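Local coordinates for Lin2111 protein (PDB 3EDP), which is probably a DNA-binding transcription regulator of the GntR family, although its regulatory target and precise function are unknown, at residues D55-E59 with E60-V64; S16-K19 with D20-R24; I161-I164 with E165-S169. All coordinates share one frame; numbering follows the deposited sequence.

Contact 1: residues D55-E59 with E60-V64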
loop_
_atom_site.group_PDB
_atom_site.type_symbol
_atom_site.label_atom_id
_atom_site.label_comp_id
_atom_site.label_asym_id
_atom_site.label_seq_id
_atom_site.Cartn_x
_atom_site.Cartn_y
_atom_site.Cartn_z
ATOM N N ASP A 55 26.856 -8.341 28.730
ATOM C CA ASP A 55 27.743 -8.304 27.555
ATOM C C ASP A 55 27.792 -9.676 26.895
ATOM O O ASP A 55 27.764 -9.797 25.675
ATOM C CB ASP A 55 29.177 -7.926 27.936
ATOM C CG ASP A 55 29.354 -6.452 28.216
ATOM O OD1 ASP A 55 28.400 -5.663 28.030
ATOM O OD2 ASP A 55 30.475 -6.086 28.632
ATOM N N LEU A 56 27.893 -10.707 27.724
ATOM C CA LEU A 56 27.921 -12.086 27.255
ATOM C C LEU A 56 26.613 -12.448 26.545
ATOM O O LEU A 56 26.622 -13.096 25.495
ATOM C CB LEU A 56 28.154 -13.024 28.441
ATOM C CG LEU A 56 28.736 -14.417 28.209
ATOM C CD1 LEU A 56 28.897 -15.132 29.543
ATOM C CD2 LEU A 56 27.854 -15.227 27.286
ATOM N N LEU A 57 25.487 -12.037 27.122
ATOM C CA LEU A 57 24.189 -12.318 26.519
ATOM C C LEU A 57 24.012 -11.559 25.205
ATOM O O LEU A 57 23.474 -12.093 24.235
ATOM C CB LEU A 57 23.060 -11.994 27.496
ATOM C CG LEU A 57 23.147 -12.832 28.774
ATOM C CD1 LEU A 57 22.160 -12.321 29.815
ATOM C CD2 LEU A 57 22.906 -14.292 28.463
ATOM N N VAL A 58 24.475 -10.313 25.178
ATOM C CA VAL A 58 24.410 -9.505 23.966
ATOM C C VAL A 58 25.245 -10.142 22.850
ATOM O O VAL A 58 24.797 -10.244 21.705
ATOM C CB VAL A 58 24.884 -8.068 24.216
ATOM C CG1 VAL A 58 25.143 -7.333 22.874
ATOM C CG2 VAL A 58 23.866 -7.316 25.062
ATOM N N GLU A 59 26.452 -10.577 23.201
ATOM C CA GLU A 59 27.365 -11.213 22.259
ATOM C C GLU A 59 26.747 -12.482 21.683
ATOM O O GLU A 59 26.927 -12.791 20.503
ATOM C CB GLU A 59 28.694 -11.534 22.947
ATOM C CG GLU A 59 29.654 -12.355 22.109
ATOM C CD GLU A 59 30.906 -12.743 22.872
ATOM O OE1 GLU A 59 31.076 -12.287 24.026
ATOM O OE2 GLU A 59 31.723 -13.510 22.319
ATOM N N GLU A 60 26.010 -13.206 22.522
ATOM C CA GLU A 60 25.336 -14.429 22.106
ATOM C C GLU A 60 24.054 -14.137 21.329
ATOM O O GLU A 60 23.399 -15.054 20.841
ATOM C CB GLU A 60 25.020 -15.314 23.316
ATOM C CG GLU A 60 26.204 -16.111 23.841
ATOM C CD GLU A 60 25.882 -16.868 25.125
ATOM O OE1 GLU A 60 25.082 -16.356 25.936
ATOM O OE2 GLU A 60 26.434 -17.972 25.327
ATOM N N GLY A 61 23.699 -12.859 21.224
ATOM C CA GLY A 61 22.508 -12.450 20.502
ATOM C C GLY A 61 21.206 -12.792 21.211
ATOM O O GLY A 61 20.182 -12.981 20.569
ATOM N N LEU A 62 21.242 -12.866 22.539
ATOM C CA LEU A 62 20.062 -13.233 23.313
ATOM C C LEU A 62 19.326 -12.026 23.887
ATOM O O LEU A 62 18.135 -12.099 24.163
ATOM C CB LEU A 62 20.450 -14.193 24.434
ATOM C CG LEU A 62 21.111 -15.466 23.908
ATOM C CD1 LEU A 62 21.758 -16.263 25.030
ATOM C CD2 LEU A 62 20.089 -16.304 23.155
ATOM N N VAL A 63 20.041 -10.920 24.075
ATOM C CA VAL A 63 19.438 -9.701 24.588
ATOM C C VAL A 63 20.077 -8.503 23.913
ATOM O O VAL A 63 21.135 -8.608 23.294
ATOM C CB VAL A 63 19.627 -9.539 26.135
ATOM C CG1 VAL A 63 19.476 -10.860 26.852
ATOM C CG2 VAL A 63 20.969 -8.929 26.439
ATOM N N VAL A 64 19.442 -7.354 24.050
ATOM C CA VAL A 64 19.986 -6.129 23.495
ATOM C C VAL A 64 19.737 -5.001 24.487
ATOM O O VAL A 64 18.722 -4.990 25.188
ATOM C CB VAL A 64 19.344 -5.805 22.118
ATOM C CG1 VAL A 64 17.826 -5.795 22.227
ATOM C CG2 VAL A 64 19.865 -4.480 21.575
#

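Contact 2: residues S16-K19 with D20-R24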
loop_
_atom_site.group_PDB
_atom_site.type_symbol
_atom_site.label_atom_id
_atom_site.label_comp_id
_atom_site.label_asym_id
_atom_site.label_seq_id
_atom_site.Cartn_x
_atom_site.Cartn_y
_atom_site.Cartn_z
ATOM N N SER A 16 24.287 -17.522 32.606
ATOM C CA SER A 16 23.589 -18.800 32.439
ATOM C C SER A 16 22.203 -18.795 33.082
ATOM O O SER A 16 21.256 -19.361 32.539
ATOM C CB SER A 16 24.413 -19.950 33.027
ATOM O OG SER A 16 25.637 -20.113 32.330
ATOM N N LYS A 17 22.092 -18.161 34.245
ATOM C CA LYS A 17 20.817 -18.082 34.950
ATOM C C LYS A 17 19.833 -17.175 34.218
ATOM O O LYS A 17 18.642 -17.482 34.125
ATOM C CB LYS A 17 21.022 -17.629 36.402
ATOM C CG LYS A 17 21.806 -18.648 37.241
ATOM C CD LYS A 17 21.672 -18.405 38.733
ATOM C CE LYS A 17 22.717 -17.420 39.244
ATOM N NZ LYS A 17 22.771 -17.373 40.746
ATOM N N ILE A 18 20.326 -16.061 33.685
ATOM C CA ILE A 18 19.471 -15.191 32.887
ATOM C C ILE A 18 19.026 -15.913 31.615
ATOM O O ILE A 18 17.875 -15.803 31.192
ATOM C CB ILE A 18 20.167 -13.871 32.528
ATOM C CG1 ILE A 18 20.433 -13.072 33.804
ATOM C CG2 ILE A 18 19.297 -13.050 31.547
ATOM C CD1 ILE A 18 21.548 -12.089 33.676
ATOM N N LYS A 19 19.948 -16.654 31.014
ATOM C CA LYS A 19 19.642 -17.450 29.834
ATOM C C LYS A 19 18.529 -18.454 30.152
ATOM O O LYS A 19 17.614 -18.652 29.353
ATOM C CB LYS A 19 20.900 -18.177 29.363
ATOM C CG LYS A 19 20.960 -18.451 27.874
ATOM C CD LYS A 19 22.298 -19.071 27.496
ATOM C CE LYS A 19 23.455 -18.324 28.145
ATOM N NZ LYS A 19 24.744 -19.064 28.008
ATOM N N ASP A 20 18.608 -19.079 31.324
ATOM C CA ASP A 20 17.574 -20.012 31.767
ATOM C C ASP A 20 16.212 -19.331 31.820
ATOM O O ASP A 20 15.219 -19.868 31.329
ATOM C CB ASP A 20 17.907 -20.591 33.144
ATOM C CG ASP A 20 19.134 -21.482 33.123
ATOM O OD1 ASP A 20 19.570 -21.873 32.018
ATOM O OD2 ASP A 20 19.666 -21.789 34.214
ATOM N N SER A 21 16.175 -18.150 32.428
ATOM C CA SER A 21 14.942 -17.383 32.533
ATOM C C SER A 21 14.379 -17.061 31.156
ATOM O O SER A 21 13.168 -17.119 30.938
ATOM C CB SER A 21 15.177 -16.094 33.318
ATOM O OG SER A 21 15.575 -16.386 34.647
ATOM N N ILE A 22 15.265 -16.717 30.228
ATOM C CA ILE A 22 14.859 -16.429 28.861
ATOM C C ILE A 22 14.268 -17.674 28.206
ATOM O O ILE A 22 13.255 -17.599 27.515
ATOM C CB ILE A 22 16.037 -15.893 28.021
ATOM C CG1 ILE A 22 16.442 -14.506 28.522
ATOM C CG2 ILE A 22 15.665 -15.841 26.538
ATOM C CD1 ILE A 22 17.568 -13.872 27.753
ATOM N N ASN A 23 14.897 -18.821 28.445
ATOM C CA ASN A 23 14.440 -20.079 27.865
ATOM C C ASN A 23 13.060 -20.506 28.358
ATOM O O ASN A 23 12.330 -21.197 27.647
ATOM C CB ASN A 23 15.454 -21.194 28.125
ATOM C CG ASN A 23 16.733 -21.014 27.331
ATOM O OD1 ASN A 23 16.777 -20.247 26.369
ATOM N ND2 ASN A 23 17.782 -21.725 27.729
ATOM N N ARG A 24 12.705 -20.091 29.571
ATOM C CA ARG A 24 11.414 -20.448 30.157
ATOM C C ARG A 24 10.397 -19.320 29.997
ATOM O O ARG A 24 9.336 -19.329 30.623
ATOM C CB ARG A 24 11.573 -20.811 31.634
ATOM C CG ARG A 24 12.599 -21.901 31.894
ATOM C CD ARG A 24 12.634 -22.276 33.364
ATOM N NE ARG A 24 13.228 -21.226 34.185
ATOM C CZ ARG A 24 14.429 -21.306 34.752
ATOM N NH1 ARG A 24 14.887 -20.296 35.483
ATOM N NH2 ARG A 24 15.169 -22.396 34.592
#

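Contact 3: residues I161-I164 with E165-S169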
loop_
_atom_site.group_PDB
_atom_site.type_symbol
_atom_site.label_atom_id
_atom_site.label_comp_id
_atom_site.label_asym_id
_atom_site.label_seq_id
_atom_site.Cartn_x
_atom_site.Cartn_y
_atom_site.Cartn_z
ATOM N N ILE A 161 1.105 -12.536 7.534
ATOM C CA ILE A 161 0.149 -12.921 6.500
ATOM C C ILE A 161 -0.331 -11.661 5.760
ATOM O O ILE A 161 -0.394 -11.630 4.536
ATOM C CB ILE A 161 -1.079 -13.637 7.116
ATOM C CG1 ILE A 161 -0.649 -14.927 7.819
ATOM C CG2 ILE A 161 -2.138 -13.916 6.053
ATOM C CD1 ILE A 161 0.205 -15.839 6.950
ATOM N N ASN A 162 -0.648 -10.622 6.524
ATOM C CA ASN A 162 -1.141 -9.365 5.974
ATOM C C ASN A 162 -0.339 -8.196 6.542
ATOM O O ASN A 162 -0.485 -7.837 7.718
ATOM C CB ASN A 162 -2.631 -9.211 6.304
ATOM C CG ASN A 162 -3.270 -7.974 5.646
ATOM O OD1 ASN A 162 -4.495 -7.829 5.632
ATOM N ND2 ASN A 162 -2.448 -7.089 5.115
ATOM N N ILE A 163 0.500 -7.600 5.699
ATOM C CA ILE A 163 1.423 -6.565 6.149
ATOM C C ILE A 163 0.702 -5.307 6.640
ATOM O O ILE A 163 1.151 -4.653 7.585
ATOM C CB ILE A 163 2.429 -6.176 5.038
ATOM C CG1 ILE A 163 3.133 -7.423 4.500
ATOM C CG2 ILE A 163 3.453 -5.172 5.569
ATOM C CD1 ILE A 163 3.874 -8.215 5.581
ATOM N N ILE A 164 -0.409 -4.965 5.994
ATOM C CA ILE A 164 -1.169 -3.787 6.384
ATOM C C ILE A 164 -1.734 -4.011 7.774
ATOM O O ILE A 164 -1.671 -3.130 8.643
ATOM C CB ILE A 164 -2.324 -3.503 5.406
ATOM C CG1 ILE A 164 -1.779 -3.103 4.042
ATOM C CG2 ILE A 164 -3.216 -2.407 5.939
ATOM C CD1 ILE A 164 -2.869 -2.810 3.048
ATOM N N GLU A 165 -2.272 -5.203 7.998
ATOM C CA GLU A 165 -2.759 -5.537 9.330
ATOM C C GLU A 165 -1.633 -5.407 10.358
ATOM O O GLU A 165 -1.812 -4.800 11.412
ATOM C CB GLU A 165 -3.383 -6.931 9.360
ATOM C CG GLU A 165 -3.828 -7.362 10.746
ATOM C CD GLU A 165 -4.865 -8.473 10.702
ATOM O OE1 GLU A 165 -5.433 -8.806 11.759
ATOM O OE2 GLU A 165 -5.114 -9.015 9.608
ATOM N N LEU A 166 -0.458 -5.943 10.036
ATOM C CA LEU A 166 0.672 -5.898 10.968
ATOM C C LEU A 166 1.093 -4.452 11.260
ATOM O O LEU A 166 1.306 -4.072 12.414
ATOM C CB LEU A 166 1.869 -6.687 10.418
ATOM C CG LEU A 166 3.155 -6.608 11.258
ATOM C CD1 LEU A 166 2.913 -7.193 12.630
ATOM C CD2 LEU A 166 4.325 -7.317 10.584
ATOM N N VAL A 167 1.207 -3.646 10.207
ATOM C CA VAL A 167 1.631 -2.255 10.358
ATOM C C VAL A 167 0.609 -1.453 11.163
ATOM O O VAL A 167 0.950 -0.506 11.869
ATOM C CB VAL A 167 1.863 -1.576 8.995
ATOM C CG1 VAL A 167 2.059 -0.091 9.182
ATOM C CG2 VAL A 167 3.071 -2.187 8.298
ATOM N N ASN A 168 -0.644 -1.868 11.068
ATOM C CA ASN A 168 -1.735 -1.195 11.754
ATOM C C ASN A 168 -1.872 -1.635 13.210
ATOM O O ASN A 168 -2.699 -1.108 13.950
ATOM C CB ASN A 168 -3.036 -1.490 11.014
ATOM C CG ASN A 168 -4.099 -0.483 11.296
ATOM O OD1 ASN A 168 -5.253 -0.834 11.531
ATOM N ND2 ASN A 168 -3.725 0.785 11.283
ATOM N N SER A 169 -1.058 -2.600 13.623
ATOM C CA SER A 169 -1.288 -3.280 14.896
ATOM C C SER A 169 -0.538 -2.686 16.102
ATOM O O SER A 169 -0.651 -3.190 17.217
ATOM C CB SER A 169 -0.944 -4.772 14.757
ATOM O OG SER A 169 0.449 -4.975 14.903
#

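Contact 1: residues D55-E59 with E60-V64
L57 and V63 meet through their apolar branches, with L57 CB 3.8 Å from V63 CG1. The other methyl of V63, CG2, crosses to V58 CG2 at 3.6 Å, so that one short beta-branched residue covers two neighbouring helix positions. L57 CD2 also meets L62 CD1 at 4.1 Å, the two leucine side chains crossing at about a right angle. Next to it, L56 and E60 run side by side: E60 has CG beside its own backbone N (chi1 -79°) and then stays extended, which lays OE1 3.3 Å from L56 CD2.

The turn that brings V63 back is a Schellman motif at the end of helix 47-59, which by its place in the GntR fold is probably the DNA-recognition helix, followed by the first strand of the wing. L62 N donates to L57 O at 2.9 Å in an almost straight bond (167° at the hydrogen), and G61 N reaches V58 O from above the carbonyl plane. G61 has positive phi, a conformation that costs glycine little because it lacks a side chain.

Beyond this shell, L56 rests on A15 and V63 on I22, both of helix 10-23. E60 OE2 has a weak, long ion pair with K19 NZ. V64 is hydrogen-bonded through its backbone to Y72 on the partner strand, and D55 OD1 forms a salt bridge with R65.

Contact 2: residues S16-K19 with D20-R24
I18 and I22 stand one helical turn apart, and their apolar ends meet where I18 CG2 lies 4.2 Å from I22 CD1. In I22, CG1 sits beside the backbone N (chi1 -68°), and this turns the long branch back over the preceding turn, with CG1 3.3 Å from I18 O. Branched isoleucines suit this face, where I18 also packs on L57 of helix 47-59, while the aliphatic part of K19 lies against L57 and L62.

Backbone hydrogen bonds form the regular pattern of an alpha helix. D20 N, S21 N, I22 N and N23 N donate to the carbonyls of S16, K17, I18 and K19; the bond from I22 N to I18 O is 2.9 Å long. The series runs out at R24, whose N still reaches D20 O at 3.1 Å although the residue itself has left helical geometry.

Polar side chains make a second group of contacts. S21 OG is 3.3 Å from K17 O, a weak bond, and E26 OE1 is another weak acceptor within reach of the same proton. S16 OG turns to E12 O instead. D20 folds its carboxylate back so that OD1 comes 3.1 Å from S16 O; both are acceptors, and the approach is probably somewhat unfavourable. The flat guanidinium of R24 has D20 O 3.7 Å above its centre, and its NE forms a salt bridge with E26.

An amphipathic helix of this kind, apolar towards the probable recognition helix and largely polar on its exposed side, is consistent with the first helix of the GntR winged helix-turn-helix.

Contact 3: residues I161-I164 with E165-S169
N162 and E165 cross at about a right angle where helix 163-167 begins, in the UTRA domain, with N162 at the N-cap position. Asparagine is a common residue at such a cap, and its own carbonyl starts the helix: L166 N donates to N162 O at 3.0 Å, in the carbonyl plane.

The side chain of E165 can be followed outward from the helix. Its CB lies 3.5 Å from N162 O and 3.9 Å from N162 CB, so the first carbon is already against the cap. CG is anti to the backbone N (chi1 176°), and the chain stays extended and projects outward across N162, away from the helix. At the tip, OE2 comes 4.1 Å from N162 CB, a loose van der Waals approach with the carboxylate plane turned 82° from the amide plane. A negative group near the N-terminal end of a helix would probably be favoured by the helix dipole. F175 of the second subunit packs on both N162 and E165, and L177 of that subunit packs on I164, so this turn belongs to the dimer contact.

On the side towards strand 215-225, two beta-branched residues meet. I163 CG2 and V167 CG2 approach to 4.1 Å, and V167 also lies on I217 and A218 of that strand, while I163 touches Q220 of the same strand. V167 O is hydrogen-bonded to Y150.

Farther along the chain, L166 O takes two donors from one residue: S169 N at 3.0 Å and S169 OG at 2.8 Å.

Overall arrangement
From the N terminus, contact 2 comes first, within helix 10-23; contact 1 follows at the end of helix 47-59, and contact 3 lies far along the chain at helix 163-167. They run in series: none encloses or crosses another. Contacts 2 and 3 join successive turns of one helix, and contact 1 the last turn of a helix to the strand that follows. Contacts 1 and 2 nevertheless touch, their centres 12 Å apart, because the first helix packs against the probable recognition helix and the start of the wing within the GntR region. Contact 3 belongs to the UTRA region, its centre about 29 Å from that of contact 1, and there joins a short helix to the six-stranded sheet and the second subunit.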